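Local coordinates for protein iron-regulated transcriptional activator AFT2 (PDB 4LMG) that activates iron-regulon genes in yeast when iron is low, recognising the promoter sequence 5'-CACCC-3' through a DNA-binding domain of the WRKY-GCM1 fold, at residues 13-16 / 20-23; 24-29 / 34-39. One frame throughout, in Å; residues are numbered along the deposited sequence.

Contact 1: residues 13-16 / 20-23; sequences PSFE and EIKP. With nucleotides of chain G.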
loop_
_atom_site.group_PDB
_atom_site.type_symbol
_atom_site.label_atom_id
_atom_site.label_comp_id
_atom_site.label_asym_id
_atom_site.label_seq_id
_atom_site.Cartn_x
_atom_site.Cartn_y
_atom_site.Cartn_z
ATOM N N PRO A 13 16.975 5.648 -21.285
ATOM C CA PRO A 13 16.479 7.005 -21.537
ATOM C C PRO A 13 16.666 7.917 -20.327
ATOM O O PRO A 13 16.879 7.432 -19.216
ATOM C CB PRO A 13 14.985 6.789 -21.829
ATOM C CG PRO A 13 14.672 5.420 -21.325
ATOM C CD PRO A 13 15.928 4.631 -21.471
ATOM N N SER A 14 16.588 9.225 -20.546
ATOM C CA SER A 14 16.820 10.192 -19.478
ATOM C C SER A 14 15.560 10.460 -18.656
ATOM O O SER A 14 14.963 11.533 -18.751
ATOM C CB SER A 14 17.363 11.501 -20.054
ATOM O OG SER A 14 18.583 11.283 -20.744
ATOM N N PHE A 15 15.166 9.483 -17.845
ATOM C CA PHE A 15 13.997 9.622 -16.987
ATOM C C PHE A 15 14.113 10.836 -16.067
ATOM O O PHE A 15 15.174 11.098 -15.502
ATOM C CB PHE A 15 13.799 8.364 -16.142
ATOM C CG PHE A 15 13.634 7.109 -16.948
ATOM C CD1 PHE A 15 12.498 6.904 -17.709
ATOM C CD2 PHE A 15 14.608 6.127 -16.929
ATOM C CE1 PHE A 15 12.340 5.747 -18.447
ATOM C CE2 PHE A 15 14.456 4.969 -17.661
ATOM C CZ PHE A 15 13.320 4.777 -18.421
ATOM N N GLU A 16 13.015 11.568 -15.919
ATOM C CA GLU A 16 12.982 12.712 -15.016
ATOM C C GLU A 16 12.137 12.415 -13.780
ATOM O O GLU A 16 11.958 13.275 -12.915
ATOM C CB GLU A 16 12.451 13.950 -15.738
ATOM C CG GLU A 16 13.388 14.485 -16.807
ATOM C CD GLU A 16 12.879 15.764 -17.441
ATOM O OE1 GLU A 16 11.648 15.975 -17.454
ATOM O OE2 GLU A 16 13.710 16.564 -17.920
ATOM N N GLU A 20 8.156 7.294 -14.735
ATOM C CA GLU A 20 8.300 7.155 -16.181
ATOM C C GLU A 20 8.966 5.830 -16.539
ATOM O O GLU A 20 9.028 5.447 -17.707
ATOM C CB GLU A 20 9.121 8.316 -16.744
ATOM C CG GLU A 20 8.635 9.682 -16.291
ATOM C CD GLU A 20 9.612 10.789 -16.626
ATOM O OE1 GLU A 20 10.666 10.491 -17.225
ATOM O OE2 GLU A 20 9.327 11.957 -16.287
ATOM N N ILE A 21 9.459 5.130 -15.525
ATOM C CA ILE A 21 10.252 3.926 -15.747
ATOM C C ILE A 21 9.404 2.691 -16.049
ATOM O O ILE A 21 9.709 1.937 -16.974
ATOM C CB ILE A 21 11.182 3.646 -14.554
ATOM C CG1 ILE A 21 12.040 4.881 -14.259
ATOM C CG2 ILE A 21 12.055 2.435 -14.829
ATOM C CD1 ILE A 21 13.005 4.701 -13.107
ATOM N N LYS A 22 8.344 2.487 -15.272
ATOM C CA LYS A 22 7.473 1.328 -15.455
ATOM C C LYS A 22 6.934 1.199 -16.885
ATOM O O LYS A 22 7.040 0.132 -17.490
ATOM C CB LYS A 22 6.324 1.334 -14.440
ATOM C CG LYS A 22 5.367 0.158 -14.588
ATOM C CD LYS A 22 4.269 0.194 -13.534
ATOM C CE LYS A 22 3.304 -0.970 -13.695
ATOM N NZ LYS A 22 2.244 -0.964 -12.650
ATOM N N PRO A 23 6.357 2.286 -17.429
ATOM C CA PRO A 23 5.835 2.266 -18.803
ATOM C C PRO A 23 6.902 1.878 -19.824
ATOM O O PRO A 23 6.608 1.181 -20.797
ATOM C CB PRO A 23 5.402 3.716 -19.034
ATOM C CG PRO A 23 5.125 4.249 -17.672
ATOM C CD PRO A 23 6.120 3.583 -16.770
ATOM P P DC G 10 1.616 -1.293 -9.300
ATOM O OP1 DC G 10 0.800 -0.408 -10.156
ATOM O OP2 DC G 10 2.693 -2.105 -9.908
ATOM O "O5'" DC G 10 2.261 -0.422 -8.118
ATOM C "C5'" DC G 10 1.488 0.580 -7.475
ATOM C "C4'" DC G 10 2.157 1.072 -6.198
ATOM O "O4'" DC G 10 1.938 0.124 -5.118
ATOM C "C3'" DC G 10 3.677 1.283 -6.276
ATOM O "O3'" DC G 10 4.019 2.569 -5.794
ATOM C "C2'" DC G 10 4.222 0.236 -5.308
ATOM C "C1'" DC G 10 3.083 0.223 -4.299
ATOM N N1 DC G 10 3.132 -0.895 -3.316
ATOM C C2 DC G 10 2.633 -0.680 -2.028
ATOM O O2 DC G 10 2.159 0.427 -1.743
ATOM N N3 DC G 10 2.682 -1.691 -1.129
ATOM C C4 DC G 10 3.197 -2.872 -1.466
ATOM N N4 DC G 10 3.215 -3.830 -0.530
ATOM C C5 DC G 10 3.716 -3.114 -2.777
ATOM C C6 DC G 10 3.663 -2.106 -3.659
#
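The loop that leads into helix 21-29 of the WRKY-GCM1 domain folds back on the start of that helix, laying Phe15 against Glu20 and Ile21. The ring of Phe15 is pressed on one face by Ile21, whose CG1 stands 3.9 Å from the ring centroid and 12° off its normal, a CH-pi contact over the middle of the ring. The two side chains cross at about a right angle. On the opposite face the loop supplies its own cover, Pro13 CB lying toward the rim, so the ring lies between Ile21 and the proline two residues earlier. Ser14, between Pro13 and Phe15, is the centre of an inverse gamma turn.

Glu20 runs past the ring in the opposite direction. Its CB packs 3.8 Å from Phe15 CD1, and its backbone O comes within 3.4 Å of Phe15 CE1. With CG anti to the carbonyl carbon (chi1 -50°) and the chain extended beyond it, the carboxylate reaches the loop backbone, where Glu20 OE1 accepts a nearly straight hydrogen bond from Glu16 N (2.9 Å, 167°). The N-H arrives from above the carboxylate plane. OE2 of the same carboxylate lies 3.7 Å from Glu16 CB. The Glu16 N bond thus fastens the loop to Glu20, just where the chain enters the helix.

Lys22, a DNA-binding residue, points away from the loop, fully extended, to the phosphate backbone: its NZ is 2.9 Å from OP1 of DC10 of chain G and makes a weak hydrogen bond to OP2 of the same phosphate. In the fold, Ile21 and Lys22 rest on Phe48 of strand 45-50, Lys22 also touches Ile36 and Ile38 of strand 36-42, and Phe15 meets the Trp24 ring edge-to-face further along helix 21-29.

Contact 2: residues 24-29 / 34-39; sequences WLQKIF and IDIVIE. With nucleotides of chain G.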
loop_
_atom_site.group_PDB
_atom_site.type_symbol
_atom_site.label_atom_id
_atom_site.label_comp_id
_atom_site.label_asym_id
_atom_site.label_seq_id
_atom_site.Cartn_x
_atom_site.Cartn_y
_atom_site.Cartn_z
ATOM N N TRP A 24 8.130 2.330 -19.605
ATOM C CA TRP A 24 9.225 1.995 -20.504
ATOM C C TRP A 24 9.550 0.511 -20.409
ATOM O O TRP A 24 9.727 -0.164 -21.421
ATOM C CB TRP A 24 10.459 2.838 -20.180
ATOM C CG TRP A 24 11.639 2.524 -21.044
ATOM C CD1 TRP A 24 11.791 2.827 -22.366
ATOM C CD2 TRP A 24 12.838 1.850 -20.647
ATOM N NE1 TRP A 24 13.010 2.382 -22.817
ATOM C CE2 TRP A 24 13.672 1.778 -21.780
ATOM C CE3 TRP A 24 13.287 1.300 -19.442
ATOM C CZ2 TRP A 24 14.929 1.179 -21.745
ATOM C CZ3 TRP A 24 14.535 0.707 -19.409
ATOM C CH2 TRP A 24 15.341 0.650 -20.553
ATOM N N LEU A 25 9.613 0.003 -19.184
ATOM C CA LEU A 25 9.912 -1.405 -18.958
ATOM C C LEU A 25 8.829 -2.321 -19.525
ATOM O O LEU A 25 9.122 -3.422 -19.988
ATOM C CB LEU A 25 10.125 -1.672 -17.466
ATOM C CG LEU A 25 11.449 -1.144 -16.913
ATOM C CD1 LEU A 25 11.525 -1.320 -15.407
ATOM C CD2 LEU A 25 12.610 -1.848 -17.601
ATOM N N GLN A 26 7.581 -1.863 -19.489
ATOM C CA GLN A 26 6.468 -2.644 -20.022
ATOM C C GLN A 26 6.597 -2.831 -21.530
ATOM O O GLN A 26 6.318 -3.906 -22.055
ATOM C CB GLN A 26 5.125 -1.988 -19.687
ATOM C CG GLN A 26 4.728 -2.086 -18.225
ATOM C CD GLN A 26 3.468 -1.304 -17.913
ATOM O OE1 GLN A 26 3.348 -0.132 -18.269
ATOM N NE2 GLN A 26 2.517 -1.954 -17.257
ATOM N N LYS A 27 7.016 -1.778 -22.223
ATOM C CA LYS A 27 7.222 -1.856 -23.661
ATOM C C LYS A 27 8.231 -2.943 -23.999
ATOM O O LYS A 27 8.123 -3.599 -25.032
ATOM C CB LYS A 27 7.698 -0.514 -24.217
ATOM C CG LYS A 27 6.627 0.565 -24.247
ATOM C CD LYS A 27 7.182 1.871 -24.797
ATOM C CE LYS A 27 7.799 1.671 -26.170
ATOM N NZ LYS A 27 8.364 2.936 -26.712
ATOM N N ILE A 28 9.202 -3.138 -23.114
ATOM C CA ILE A 28 10.280 -4.088 -23.361
ATOM C C ILE A 28 9.933 -5.505 -22.918
ATOM O O ILE A 28 10.242 -6.474 -23.613
ATOM C CB ILE A 28 11.579 -3.661 -22.647
ATOM C CG1 ILE A 28 12.041 -2.294 -23.149
ATOM C CG2 ILE A 28 12.666 -4.700 -22.857
ATOM C CD1 ILE A 28 13.289 -1.792 -22.469
ATOM N N PHE A 29 9.289 -5.631 -21.764
ATOM C CA PHE A 29 9.085 -6.953 -21.179
ATOM C C PHE A 29 7.750 -7.620 -21.504
ATOM O O PHE A 29 7.655 -8.848 -21.509
ATOM C CB PHE A 29 9.359 -6.923 -19.676
ATOM C CG PHE A 29 10.819 -6.888 -19.348
ATOM C CD1 PHE A 29 11.543 -8.065 -19.239
ATOM C CD2 PHE A 29 11.479 -5.680 -19.192
ATOM C CE1 PHE A 29 12.896 -8.037 -18.955
ATOM C CE2 PHE A 29 12.833 -5.648 -18.910
ATOM C CZ PHE A 29 13.539 -6.828 -18.790
ATOM N N ILE A 34 6.327 -11.157 -19.940
ATOM C CA ILE A 34 6.668 -10.756 -18.582
ATOM C C ILE A 34 5.839 -9.553 -18.161
ATOM O O ILE A 34 5.875 -8.505 -18.807
ATOM C CB ILE A 34 8.166 -10.428 -18.449
ATOM C CG1 ILE A 34 9.001 -11.672 -18.750
ATOM C CG2 ILE A 34 8.475 -9.902 -17.052
ATOM C CD1 ILE A 34 10.494 -11.422 -18.785
ATOM N N ASP A 35 5.091 -9.723 -17.072
ATOM C CA ASP A 35 4.172 -8.707 -16.576
ATOM C C ASP A 35 4.761 -8.046 -15.330
ATOM O O ASP A 35 4.684 -8.595 -14.233
ATOM C CB ASP A 35 2.825 -9.356 -16.241
ATOM C CG ASP A 35 1.741 -8.342 -15.919
ATOM O OD1 ASP A 35 2.058 -7.145 -15.750
ATOM O OD2 ASP A 35 0.563 -8.748 -15.829
ATOM N N ILE A 36 5.350 -6.868 -15.501
ATOM C CA ILE A 36 6.054 -6.213 -14.403
ATOM C C ILE A 36 5.133 -5.411 -13.488
ATOM O O ILE A 36 4.247 -4.691 -13.949
ATOM C CB ILE A 36 7.159 -5.268 -14.916
ATOM C CG1 ILE A 36 6.546 -4.150 -15.761
ATOM C CG2 ILE A 36 8.210 -6.040 -15.706
ATOM C CD1 ILE A 36 7.475 -2.992 -16.002
ATOM N N VAL A 37 5.352 -5.542 -12.185
ATOM C CA VAL A 37 4.695 -4.678 -11.210
ATOM C C VAL A 37 5.745 -4.015 -10.322
ATOM O O VAL A 37 6.893 -4.459 -10.271
ATOM C CB VAL A 37 3.687 -5.450 -10.333
ATOM C CG1 VAL A 37 2.518 -5.941 -11.174
ATOM C CG2 VAL A 37 4.369 -6.612 -9.625
ATOM N N ILE A 38 5.352 -2.947 -9.636
ATOM C CA ILE A 38 6.249 -2.270 -8.708
ATOM C C ILE A 38 6.197 -2.922 -7.333
ATOM O O ILE A 38 5.141 -2.985 -6.697
ATOM C CB ILE A 38 5.900 -0.778 -8.556
ATOM C CG1 ILE A 38 5.898 -0.083 -9.919
ATOM C CG2 ILE A 38 6.884 -0.100 -7.608
ATOM C CD1 ILE A 38 5.333 1.321 -9.884
ATOM N N GLU A 39 7.342 -3.422 -6.884
ATOM C CA GLU A 39 7.453 -3.971 -5.543
ATOM C C GLU A 39 7.584 -2.827 -4.554
ATOM O O GLU A 39 7.019 -2.863 -3.459
ATOM C CB GLU A 39 8.678 -4.877 -5.443
ATOM C CG GLU A 39 8.958 -5.390 -4.043
ATOM C CD GLU A 39 10.101 -6.382 -4.007
ATOM O OE1 GLU A 39 11.179 -6.075 -4.558
ATOM O OE2 GLU A 39 9.921 -7.476 -3.436
ATOM P P DC G 10 1.616 -1.293 -9.300
ATOM O OP1 DC G 10 0.800 -0.408 -10.156
ATOM O OP2 DC G 10 2.693 -2.105 -9.908
ATOM O "O5'" DC G 10 2.261 -0.422 -8.118
ATOM C "C5'" DC G 10 1.488 0.580 -7.475
ATOM C "C4'" DC G 10 2.157 1.072 -6.198
ATOM O "O4'" DC G 10 1.938 0.124 -5.118
ATOM C "C3'" DC G 10 3.677 1.283 -6.276
ATOM O "O3'" DC G 10 4.019 2.569 -5.794
ATOM C "C2'" DC G 10 4.222 0.236 -5.308
ATOM C "C1'" DC G 10 3.083 0.223 -4.299
ATOM N N1 DC G 10 3.132 -0.895 -3.316
ATOM C C2 DC G 10 2.633 -0.680 -2.028
ATOM O O2 DC G 10 2.159 0.427 -1.743
ATOM N N3 DC G 10 2.682 -1.691 -1.129
ATOM C C4 DC G 10 3.197 -2.872 -1.466
ATOM N N4 DC G 10 3.215 -3.830 -0.530
ATOM C C5 DC G 10 3.716 -3.114 -2.777
ATOM C C6 DC G 10 3.663 -2.106 -3.659
ATOM P P DG G 9 1.480 -7.776 -6.854
ATOM O OP1 DG G 9 1.178 -8.752 -7.922
ATOM O OP2 DG G 9 2.757 -7.892 -6.111
ATOM O "O5'" DG G 9 1.373 -6.304 -7.460
ATOM C "C5'" DG G 9 0.125 -5.911 -8.016
ATOM C "C4'" DG G 9 -0.121 -4.426 -7.826
ATOM O "O4'" DG G 9 -0.568 -4.159 -6.469
ATOM C "C3'" DG G 9 1.092 -3.531 -8.032
ATOM O "O3'" DG G 9 0.621 -2.287 -8.528
ATOM C "C2'" DG G 9 1.659 -3.416 -6.617
ATOM C "C1'" DG G 9 0.382 -3.368 -5.779
ATOM N N9 DG G 9 0.479 -3.921 -4.427
ATOM C C8 DG G 9 1.046 -5.115 -4.051
ATOM N N7 DG G 9 0.968 -5.350 -2.769
ATOM C C5 DG G 9 0.292 -4.248 -2.261
ATOM C C6 DG G 9 -0.089 -3.942 -0.932
ATOM O O6 DG G 9 0.098 -4.609 0.096
ATOM N N1 DG G 9 -0.755 -2.722 -0.852
ATOM C C2 DG G 9 -1.018 -1.904 -1.927
ATOM N N2 DG G 9 -1.671 -0.763 -1.660
ATOM N N3 DG G 9 -0.666 -2.177 -3.177
ATOM C C4 DG G 9 -0.016 -3.362 -3.269
HETATM O O HOH W 1 2.694 -4.587 -16.143
#
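Ile36 packs against helix 21-29, its CD1 meeting Leu25 and Gln26. The fit is tight at Leu25 CB, 3.3 Å from Ile36 CD1, while Gln26 CG lies 3.6 Å from the same methyl. CG1 of Ile36 sits between the backbone N and the carbonyl carbon (chi1 62°), and this directs CD1 at the helix. At the helix end Phe29 and Ile34 lie side by side, with Ile34 CD1 at the ring edge, 3.5 Å from Phe29 CD1. Their backbones are joined too: Ile34 N donates to Phe29 O (3.1 Å), from above the carbonyl plane.

One water links the elements, accepting from Gln26 NE2 and donating to Asp35 OD1 and Ile36 O; Asp35 is in turn salt-bridged to Arg51. Further along, the DNA-binding residue Ile38 donates an almost straight bond from its N (2.8 Å, 175°) to OP2 of DC10 of chain G, and Val37 CG2 packs on O5' of DG9 of chain G.

Helix segment 24-29 runs nearly antiparallel to strand 36-38 (157°). Strand 45-50 pairs with strand 36-42, Leu25 and Phe29 reach Ile77 of strand 76-82, Ile34 touches His97, a zinc ligand, and Gln26 touches Phe115 of helix 110-121.

In the fold
Both contacts fasten helix 21-29, contact 1 at its start and contact 2 along the rest of its length, and they follow one another along the chain with centres about 12 Å apart. Contact 2 is buried near the centre of the chain and rests mainly on apolar packing, with one backbone hydrogen bond and a bridging water; contact 1 is only partly buried, and combines a CH-pi contact on an aromatic face with a carboxylate-to-backbone hydrogen bond. They touch directly, Trp24 also packing on Pro13. Their DNA chemistry converges on a single phosphate, a lysine side chain approaching from the helix and a backbone amide from the edge strand.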